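Local coordinates for mitotic checkpoint control protein kinase BUB1 (Drosophila melanogaster, PDB 6JKK) that probably acts as an ATP-dependent protein kinase of the mitotic checkpoint at kinetochores, this chain being its kinase domain, at residues Pro242-Met256 with Ile294-Pro308. Sequence-based numbering, arbitrary orientation.
Sequences PWTYQLDLYGLVSVM and IFRTLLNIRDCRTMP
The amide of Q246 and the sulfur of C304 illustrate how one buried polar group can hold residues 301-304 to the N-terminal part of segment 242-256. Q246 NE2 donates to C304 SG over 3.3 Å, almost straight at 171° and in the amide plane, while Q246 OE1 accepts from T244 N at 2.7 Å. A bend at chi2 (91°) turns the amide back toward T244, where M307 CE lies 3.5 Å from Q246 CD; a water links Q246 NE2 to I301 O. Without this amide, as with an alanine here, T244 N and C304 SG would probably lose the partner they share and a gap would be likely to open beside M307 CE. Farther along, L249 CD1 packs 3.6 Å from I301 CD1 and touches P308 CG. This is the helical C-lobe of the kinase fold, where the axes of 246-256 and 294-299 run nearly antiparallel (155°) and approach to 8.9 Å. V253 CG2 presses tightly on L298 CB (3.5 Å), and M256 SD sits at the edge of the F295 ring, a Met-aromatic contact. Behind this layer, helix 310-322 backs L249 and L298. D248, the αF-helix aspartate of the kinase fold, bonds through OD2 to H174 NE2 and, through OD2 and OD1, to the catalytic-loop backbone at H180 N and A181 N respectively.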
ATOM      1  N   PRO A 242      -0.269 -20.232  10.988  1.00 40.97           N
ATOM      2  CA  PRO A 242      -1.344 -19.481  10.335  1.00 38.58           C
ATOM      3  C   PRO A 242      -1.164 -17.971  10.474  1.00 33.50           C
ATOM      4  O   PRO A 242      -0.538 -17.515  11.431  1.00 32.73           O
ATOM      5  CB  PRO A 242      -2.593 -19.937  11.097  1.00 39.21           C
ATOM      6  CG  PRO A 242      -2.082 -20.403  12.420  1.00 41.27           C
ATOM      7  CD  PRO A 242      -0.769 -21.037  12.117  1.00 41.12           C
ATOM      8  N   TRP A 243      -1.711 -17.213   9.526  1.00 29.06           N
ATOM      9  CA  TRP A 243      -1.617 -15.756   9.541  1.00 24.44           C
ATOM     10  C   TRP A 243      -2.853 -15.136   8.911  1.00 25.71           C
ATOM     11  O   TRP A 243      -3.515 -15.757   8.083  1.00 27.06           O
ATOM     12  CB  TRP A 243      -0.386 -15.287   8.763  1.00 28.51           C
ATOM     13  CG  TRP A 243      -0.323 -15.846   7.382  1.00 28.07           C
ATOM     14  CD1 TRP A 243       0.323 -16.982   6.987  1.00 36.34           C
ATOM     15  CD2 TRP A 243      -0.927 -15.299   6.204  1.00 27.98           C
ATOM     16  NE1 TRP A 243       0.158 -17.175   5.637  1.00 26.66           N
ATOM     17  CE2 TRP A 243      -0.607 -16.153   5.133  1.00 28.67           C
ATOM     18  CE3 TRP A 243      -1.710 -14.168   5.952  1.00 25.36           C
ATOM     19  CZ2 TRP A 243      -1.043 -15.913   3.831  1.00 29.02           C
ATOM     20  CZ3 TRP A 243      -2.140 -13.929   4.662  1.00 27.92           C
ATOM     21  CH2 TRP A 243      -1.805 -14.793   3.618  1.00 28.96           C
ATOM     22  N   THR A 244      -3.154 -13.907   9.313  1.00 22.56           N
ATOM     23  CA  THR A 244      -4.109 -13.066   8.606  1.00 23.66           C
ATOM     24  C   THR A 244      -3.476 -11.689   8.465  1.00 21.01           C
ATOM     25  O   THR A 244      -2.654 -11.465   7.579  1.00 21.24           O
ATOM     26  CB  THR A 244      -5.463 -12.955   9.346  1.00 24.74           C
ATOM     27  OG1 THR A 244      -5.240 -12.563  10.708  1.00 24.42           O
ATOM     28  CG2 THR A 244      -6.209 -14.283   9.311  1.00 27.27           C
ATOM     29  N   TYR A 245      -3.833 -10.778   9.365  1.00 21.70           N
ATOM     30  CA  TYR A 245      -3.362  -9.391   9.287  1.00 19.62           C
ATOM     31  C   TYR A 245      -1.850  -9.235   9.501  1.00 15.86           C
ATOM     32  O   TYR A 245      -1.274  -8.214   9.115  1.00 20.32           O
ATOM     33  CB  TYR A 245      -4.146  -8.505  10.267  1.00 16.64           C
ATOM     34  CG  TYR A 245      -5.641  -8.525  10.022  1.00 22.48           C
ATOM     35  CD1 TYR A 245      -6.227  -7.678   9.087  1.00 20.78           C
ATOM     36  CD2 TYR A 245      -6.467  -9.394  10.725  1.00 25.91           C
ATOM     37  CE1 TYR A 245      -7.592  -7.697   8.858  1.00 18.30           C
ATOM     38  CE2 TYR A 245      -7.828  -9.420  10.504  1.00 29.77           C
ATOM     39  CZ  TYR A 245      -8.386  -8.570   9.572  1.00 21.95           C
ATOM     40  OH  TYR A 245      -9.747  -8.601   9.354  1.00 25.50           O
ATOM     41  N   GLN A 246      -1.208 -10.240  10.098  1.00 16.79           N
ATOM     42  CA  GLN A 246       0.241 -10.196  10.329  1.00 17.12           C
ATOM     43  C   GLN A 246       1.024  -9.943   9.041  1.00 21.36           C
ATOM     44  O   GLN A 246       2.117  -9.359   9.071  1.00 22.63           O
ATOM     45  CB  GLN A 246       0.741 -11.498  10.968  1.00 18.21           C
ATOM     46  CG  GLN A 246       0.083 -11.873  12.299  1.00 25.95           C
ATOM     47  CD  GLN A 246      -1.136 -12.761  12.119  1.00 25.21           C
ATOM     48  OE1 GLN A 246      -1.970 -12.516  11.250  1.00 22.31           O
ATOM     49  NE2 GLN A 246      -1.239 -13.804  12.939  1.00 24.21           N
ATOM     50  N   LEU A 247       0.468 -10.389   7.914  1.00 17.34           N
ATOM     51  CA  LEU A 247       1.133 -10.242   6.615  1.00 20.94           C
ATOM     52  C   LEU A 247       1.356  -8.771   6.266  1.00 22.95           C
ATOM     53  O   LEU A 247       2.414  -8.395   5.748  1.00 20.41           O
ATOM     54  CB  LEU A 247       0.324 -10.937   5.508  1.00 22.83           C
ATOM     55  CG  LEU A 247       0.953 -10.963   4.112  1.00 24.36           C
ATOM     56  CD1 LEU A 247       2.286 -11.706   4.147  1.00 27.54           C
ATOM     57  CD2 LEU A 247       0.028 -11.584   3.081  1.00 25.42           C
ATOM     58  N   ASP A 248       0.350  -7.948   6.547  1.00 18.05           N
ATOM     59  CA  ASP A 248       0.447  -6.512   6.312  1.00 13.73           C
ATOM     60  C   ASP A 248       1.397  -5.853   7.304  1.00 16.09           C
ATOM     61  O   ASP A 248       2.153  -4.951   6.943  1.00 19.43           O
ATOM     62  CB  ASP A 248      -0.933  -5.868   6.427  1.00 12.80           C
ATOM     63  CG  ASP A 248      -1.707  -5.928   5.139  1.00 20.69           C
ATOM     64  OD1 ASP A 248      -1.173  -6.482   4.152  1.00 16.85           O
ATOM     65  OD2 ASP A 248      -2.847  -5.419   5.117  1.00 20.69           O
ATOM     66  N   LEU A 249       1.353  -6.310   8.552  1.00 15.99           N
ATOM     67  CA  LEU A 249       2.164  -5.713   9.612  1.00 17.32           C
ATOM     68  C   LEU A 249       3.640  -6.018   9.354  1.00 18.77           C
ATOM     69  O   LEU A 249       4.521  -5.209   9.648  1.00 16.94           O
ATOM     70  CB  LEU A 249       1.701  -6.207  10.989  1.00 15.73           C
ATOM     71  CG  LEU A 249       0.222  -5.934  11.291  1.00 17.25           C
ATOM     72  CD1 LEU A 249      -0.145  -6.309  12.709  1.00 23.66           C
ATOM     73  CD2 LEU A 249      -0.134  -4.475  11.029  1.00 15.13           C
ATOM     74  N   TYR A 250       3.898  -7.178   8.765  1.00 13.33           N
ATOM     75  CA  TYR A 250       5.243  -7.515   8.302  1.00 14.69           C
ATOM     76  C   TYR A 250       5.652  -6.558   7.187  1.00 15.77           C
ATOM     77  O   TYR A 250       6.760  -6.015   7.204  1.00 17.82           O
ATOM     78  CB  TYR A 250       5.282  -8.966   7.813  1.00 15.09           C
ATOM     79  CG  TYR A 250       6.612  -9.400   7.231  1.00 19.29           C
ATOM     80  CD1 TYR A 250       7.621  -9.889   8.046  1.00 21.82           C
ATOM     81  CD2 TYR A 250       6.848  -9.330   5.864  1.00 26.14           C
ATOM     82  CE1 TYR A 250       8.834 -10.290   7.517  1.00 23.94           C
ATOM     83  CE2 TYR A 250       8.049  -9.724   5.325  1.00 24.54           C
ATOM     84  CZ  TYR A 250       9.040 -10.203   6.155  1.00 28.55           C
ATOM     85  OH  TYR A 250      10.238 -10.598   5.615  1.00 32.33           O
ATOM     86  N   GLY A 251       4.751  -6.338   6.229  1.00 14.20           N
ATOM     87  CA  GLY A 251       5.016  -5.424   5.126  1.00 15.53           C
ATOM     88  C   GLY A 251       5.306  -4.013   5.598  1.00 21.00           C
ATOM     89  O   GLY A 251       6.204  -3.332   5.071  1.00 14.10           O
ATOM     90  N   LEU A 252       4.545  -3.583   6.605  1.00 15.13           N
ATOM     91  CA  LEU A 252       4.723  -2.275   7.230  1.00 18.72           C
ATOM     92  C   LEU A 252       6.145  -2.082   7.745  1.00 17.36           C
ATOM     93  O   LEU A 252       6.776  -1.056   7.483  1.00 18.72           O
ATOM     94  CB  LEU A 252       3.747  -2.112   8.398  1.00 23.40           C
ATOM     95  CG  LEU A 252       2.677  -1.027   8.322  1.00 28.89           C
ATOM     96  CD1 LEU A 252       1.973  -0.887   9.666  1.00 22.48           C
ATOM     97  CD2 LEU A 252       3.267   0.305   7.885  1.00 21.93           C
ATOM     98  N   VAL A 253       6.642  -3.062   8.496  1.00 18.58           N
ATOM     99  CA  VAL A 253       8.011  -3.003   9.008  1.00 16.44           C
ATOM    100  C   VAL A 253       9.012  -2.917   7.867  1.00 21.31           C
ATOM    101  O   VAL A 253       9.969  -2.137   7.927  1.00 18.32           O
ATOM    102  CB  VAL A 253       8.345  -4.214   9.903  1.00 21.43           C
ATOM    103  CG1 VAL A 253       9.802  -4.183  10.330  1.00 24.27           C
ATOM    104  CG2 VAL A 253       7.465  -4.213  11.124  1.00 24.09           C
ATOM    105  N   SER A 254       8.788  -3.713   6.824  1.00 19.16           N
ATOM    106  CA  SER A 254       9.703  -3.735   5.692  1.00 15.62           C
ATOM    107  C   SER A 254       9.809  -2.336   5.082  1.00 16.36           C
ATOM    108  O   SER A 254      10.893  -1.912   4.679  1.00 15.82           O
ATOM    109  CB  SER A 254       9.257  -4.759   4.643  1.00 20.36           C
ATOM    110  OG  SER A 254       8.359  -4.176   3.714  1.00 34.02           O
ATOM    111  N   VAL A 255       8.693  -1.608   5.043  1.00 15.03           N
ATOM    112  CA  VAL A 255       8.701  -0.244   4.506  1.00 17.79           C
ATOM    113  C   VAL A 255       9.443   0.717   5.442  1.00 16.57           C
ATOM    114  O   VAL A 255      10.241   1.544   4.992  1.00 17.02           O
ATOM    115  CB  VAL A 255       7.278   0.290   4.254  1.00 17.18           C
ATOM    116  CG1 VAL A 255       7.343   1.712   3.715  1.00 16.04           C
ATOM    117  CG2 VAL A 255       6.546  -0.597   3.265  1.00 12.78           C
ATOM    118  N   MET A 256       9.172   0.614   6.739  1.00 16.21           N
ATOM    119  CA  MET A 256       9.873   1.442   7.719  1.00 13.28           C
ATOM    120  C   MET A 256      11.374   1.194   7.622  1.00 16.34           C
ATOM    121  O   MET A 256      12.169   2.125   7.727  1.00 15.97           O
ATOM    122  CB  MET A 256       9.391   1.142   9.142  1.00 13.88           C
ATOM    123  CG  MET A 256       7.913   1.399   9.391  1.00 19.56           C
ATOM    124  SD  MET A 256       7.542   0.978  11.105  1.00 19.55           S
ATOM    125  CE  MET A 256       5.766   1.276  11.131  1.00 19.26           C
ATOM    126  N   ILE A 294       8.664  -0.988  18.147  1.00 24.29           N
ATOM    127  CA  ILE A 294       7.820  -1.020  16.961  1.00 21.17           C
ATOM    128  C   ILE A 294       8.077  -2.262  16.105  1.00 21.08           C
ATOM    129  O   ILE A 294       7.138  -2.971  15.740  1.00 22.97           O
ATOM    130  CB  ILE A 294       8.003   0.257  16.110  1.00 18.82           C
ATOM    131  CG1 ILE A 294       7.563   1.492  16.902  1.00 22.74           C
ATOM    132  CG2 ILE A 294       7.213   0.152  14.802  1.00 18.02           C
ATOM    133  CD1 ILE A 294       8.012   2.809  16.280  1.00 24.83           C
ATOM    134  N   PHE A 295       9.344  -2.527  15.802  1.00 20.55           N
ATOM    135  CA  PHE A 295       9.705  -3.673  14.972  1.00 18.20           C
ATOM    136  C   PHE A 295       9.319  -4.987  15.655  1.00 21.12           C
ATOM    137  O   PHE A 295       8.732  -5.873  15.026  1.00 21.05           O
ATOM    138  CB  PHE A 295      11.207  -3.666  14.656  1.00 21.60           C
ATOM    139  CG  PHE A 295      11.658  -2.493  13.816  1.00 21.81           C
ATOM    140  CD1 PHE A 295      10.738  -1.639  13.219  1.00 24.41           C
ATOM    141  CD2 PHE A 295      13.018  -2.255  13.625  1.00 24.39           C
ATOM    142  CE1 PHE A 295      11.161  -0.564  12.447  1.00 24.27           C
ATOM    143  CE2 PHE A 295      13.451  -1.184  12.859  1.00 25.84           C
ATOM    144  CZ  PHE A 295      12.521  -0.339  12.268  1.00 26.70           C
ATOM    145  N   ARG A 296       9.633  -5.106  16.942  1.00 19.86           N
ATOM    146  CA  ARG A 296       9.356  -6.339  17.678  1.00 20.68           C
ATOM    147  C   ARG A 296       7.859  -6.615  17.780  1.00 22.03           C
ATOM    148  O   ARG A 296       7.413  -7.755  17.624  1.00 23.59           O
ATOM    149  CB  ARG A 296       9.979  -6.295  19.074  1.00 23.76           C
ATOM    150  CG  ARG A 296       9.918  -7.627  19.810  1.00 28.63           C
ATOM    151  CD  ARG A 296      10.536  -7.554  21.204  1.00 37.89           C
ATOM    152  NE  ARG A 296      11.354  -6.362  21.412  1.00 45.67           N
ATOM    153  CZ  ARG A 296      10.936  -5.272  22.054  1.00 48.30           C
ATOM    154  NH1 ARG A 296       9.706  -5.217  22.548  1.00 52.96           N
ATOM    155  NH2 ARG A 296      11.745  -4.234  22.198  1.00 52.39           N
ATOM    156  N   THR A 297       7.089  -5.562  18.034  1.00 25.13           N
ATOM    157  CA  THR A 297       5.647  -5.683  18.209  1.00 24.00           C
ATOM    158  C   THR A 297       4.962  -6.083  16.907  1.00 20.76           C
ATOM    159  O   THR A 297       4.031  -6.898  16.898  1.00 23.36           O
ATOM    160  CB  THR A 297       5.057  -4.362  18.714  1.00 22.69           C
ATOM    161  OG1 THR A 297       5.643  -4.038  19.979  1.00 22.48           O
ATOM    162  CG2 THR A 297       3.554  -4.462  18.874  1.00 24.97           C
ATOM    163  N   LEU A 298       5.421  -5.504  15.804  1.00 17.45           N
ATOM    164  CA  LEU A 298       4.787  -5.753  14.514  1.00 16.62           C
ATOM    165  C   LEU A 298       5.236  -7.072  13.885  1.00 23.37           C
ATOM    166  O   LEU A 298       4.509  -7.651  13.078  1.00 20.14           O
ATOM    167  CB  LEU A 298       5.039  -4.588  13.555  1.00 15.30           C
ATOM    168  CG  LEU A 298       4.345  -3.253  13.843  1.00 21.03           C
ATOM    169  CD1 LEU A 298       4.912  -2.139  12.967  1.00 16.97           C
ATOM    170  CD2 LEU A 298       2.850  -3.374  13.627  1.00 18.22           C
ATOM    171  N   LEU A 299       6.426  -7.544  14.254  1.00 17.70           N
ATOM    172  CA  LEU A 299       6.958  -8.788  13.692  1.00 18.39           C
ATOM    173  C   LEU A 299       6.598 -10.027  14.505  1.00 26.65           C
ATOM    174  O   LEU A 299       6.556 -11.140  13.972  1.00 24.51           O
ATOM    175  CB  LEU A 299       8.482  -8.713  13.564  1.00 19.78           C
ATOM    176  CG  LEU A 299       9.057  -7.833  12.460  1.00 22.04           C
ATOM    177  CD1 LEU A 299      10.571  -7.813  12.527  1.00 23.51           C
ATOM    178  CD2 LEU A 299       8.597  -8.345  11.112  1.00 22.61           C
ATOM    179  N   ASN A 300       6.361  -9.844  15.798  1.00 25.63           N
ATOM    180  CA  ASN A 300       6.174 -10.985  16.679  1.00 23.69           C
ATOM    181  C   ASN A 300       4.804 -10.968  17.328  1.00 27.33           C
ATOM    182  O   ASN A 300       4.624 -10.398  18.407  1.00 29.77           O
ATOM    183  CB  ASN A 300       7.277 -11.018  17.734  1.00 24.79           C
ATOM    184  CG  ASN A 300       8.662 -11.131  17.119  1.00 27.15           C
ATOM    185  OD1 ASN A 300       9.183 -12.232  16.937  1.00 29.03           O
ATOM    186  ND2 ASN A 300       9.263  -9.992  16.796  1.00 22.50           N
ATOM    187  N   ILE A 301       3.848 -11.603  16.657  1.00 26.65           N
ATOM    188  CA  ILE A 301       2.453 -11.621  17.092  1.00 24.21           C
ATOM    189  C   ILE A 301       2.046 -13.044  17.468  1.00 26.33           C
ATOM    190  O   ILE A 301       2.351 -13.997  16.745  1.00 26.69           O
ATOM    191  CB  ILE A 301       1.539 -11.046  15.987  1.00 25.02           C
ATOM    192  CG1 ILE A 301       1.961  -9.608  15.679  1.00 26.15           C
ATOM    193  CG2 ILE A 301       0.078 -11.091  16.401  1.00 29.78           C
ATOM    194  CD1 ILE A 301       1.536  -9.103  14.311  1.00 28.77           C
ATOM    195  N   ARG A 302       1.372 -13.183  18.608  1.00 27.98           N
ATOM    196  CA  ARG A 302       1.103 -14.491  19.203  1.00 30.43           C
ATOM    197  C   ARG A 302       0.224 -15.386  18.328  1.00 39.43           C
ATOM    198  O   ARG A 302       0.567 -16.543  18.056  1.00 34.31           O
ATOM    199  CB  ARG A 302       0.459 -14.309  20.579  1.00 36.57           C
ATOM    200  CG  ARG A 302       1.039 -15.195  21.661  1.00 43.88           C
ATOM    201  CD  ARG A 302       0.639 -14.705  23.044  1.00 52.80           C
ATOM    202  NE  ARG A 302      -0.790 -14.867  23.296  1.00 60.56           N
ATOM    203  CZ  ARG A 302      -1.629 -13.869  23.548  1.00 63.09           C
ATOM    204  NH1 ARG A 302      -1.180 -12.622  23.593  1.00 64.43           N
ATOM    205  NH2 ARG A 302      -2.915 -14.119  23.770  1.00 58.98           N
ATOM    206  N   ASP A 303      -0.908 -14.845  17.892  1.00 30.45           N
ATOM    207  CA  ASP A 303      -1.871 -15.609  17.100  1.00 36.42           C
ATOM    208  C   ASP A 303      -2.726 -14.674  16.250  1.00 35.59           C
ATOM    209  O   ASP A 303      -2.565 -13.455  16.319  1.00 34.06           O
ATOM    210  CB  ASP A 303      -2.755 -16.467  18.015  1.00 34.14           C
ATOM    211  CG  ASP A 303      -3.387 -15.667  19.144  1.00 41.55           C
ATOM    212  OD1 ASP A 303      -3.925 -14.573  18.879  1.00 37.39           O
ATOM    213  OD2 ASP A 303      -3.339 -16.133  20.300  1.00 49.51           O
ATOM    214  N   CYS A 304      -3.642 -15.240  15.466  1.00 36.44           N
ATOM    215  CA  CYS A 304      -4.491 -14.444  14.576  1.00 39.58           C
ATOM    216  C   CYS A 304      -5.696 -13.865  15.303  1.00 39.58           C
ATOM    217  O   CYS A 304      -6.448 -13.069  14.742  1.00 38.53           O
ATOM    218  CB  CYS A 304      -4.981 -15.284  13.395  1.00 38.79           C
ATOM    219  SG  CYS A 304      -3.676 -15.977  12.366  1.00 33.67           S
ATOM    220  N   ARG A 305      -5.885 -14.272  16.551  1.00 35.10           N
ATOM    221  CA  ARG A 305      -7.047 -13.835  17.309  1.00 36.07           C
ATOM    222  C   ARG A 305      -6.968 -12.367  17.696  1.00 44.76           C
ATOM    223  O   ARG A 305      -7.977 -11.662  17.678  1.00 43.97           O
ATOM    224  CB  ARG A 305      -7.223 -14.688  18.561  1.00 36.78           C
ATOM    225  CG  ARG A 305      -7.584 -16.123  18.262  1.00 57.63           C
ATOM    226  CD  ARG A 305      -8.476 -16.683  19.352  1.00 66.53           C
ATOM    227  NE  ARG A 305      -9.412 -17.678  18.836  1.00 74.58           N
ATOM    228  CZ  ARG A 305      -9.262 -18.994  18.965  1.00 79.66           C
ATOM    229  NH1 ARG A 305      -8.209 -19.490  19.603  1.00 77.66           N
ATOM    230  NH2 ARG A 305     -10.173 -19.816  18.462  1.00 83.79           N
ATOM    231  N   THR A 306      -5.770 -11.918  18.067  1.00 46.18           N
ATOM    232  CA  THR A 306      -5.563 -10.533  18.485  1.00 47.80           C
ATOM    233  C   THR A 306      -4.320  -9.925  17.835  1.00 37.36           C
ATOM    234  O   THR A 306      -3.221 -10.475  17.940  1.00 35.16           O
ATOM    235  CB  THR A 306      -5.430 -10.423  20.021  1.00 55.12           C
ATOM    236  OG1 THR A 306      -4.213 -11.050  20.443  1.00 62.94           O
ATOM    237  CG2 THR A 306      -6.595 -11.101  20.709  1.00 34.52           C
ATOM    238  N   MET A 307      -4.501  -8.795  17.160  1.00 31.94           N
ATOM    239  CA  MET A 307      -3.380  -8.063  16.578  1.00 28.90           C
ATOM    240  C   MET A 307      -2.869  -7.023  17.573  1.00 29.18           C
ATOM    241  O   MET A 307      -3.600  -6.618  18.474  1.00 34.63           O
ATOM    242  CB  MET A 307      -3.811  -7.381  15.277  1.00 34.39           C
ATOM    243  CG  MET A 307      -4.176  -8.352  14.162  1.00 37.22           C
ATOM    244  SD  MET A 307      -2.774  -9.382  13.687  1.00 23.22           S
ATOM    245  CE  MET A 307      -3.389 -10.993  14.171  1.00 24.38           C
ATOM    246  N   PRO A 308      -1.601  -6.602  17.432  1.00 27.26           N
ATOM    247  CA  PRO A 308      -1.095  -5.518  18.281  1.00 29.99           C
ATOM    248  C   PRO A 308      -1.855  -4.213  18.070  1.00 30.25           C
ATOM    249  O   PRO A 308      -2.389  -3.978  16.982  1.00 24.71           O
ATOM    250  CB  PRO A 308       0.351  -5.346  17.802  1.00 28.90           C
ATOM    251  CG  PRO A 308       0.402  -5.981  16.446  1.00 25.28           C
ATOM    252  CD  PRO A 308      -0.558  -7.128  16.536  1.00 24.48           C
TER
HETATM  253  O   HOH W   1      -7.497 -12.769  12.066  1.00 38.20           O
HETATM  254  O   HOH W   2       3.942  -9.424  11.357  1.00 26.11           O
HETATM  255  O   HOH W   3       1.052 -14.865  14.618  1.00 30.27           O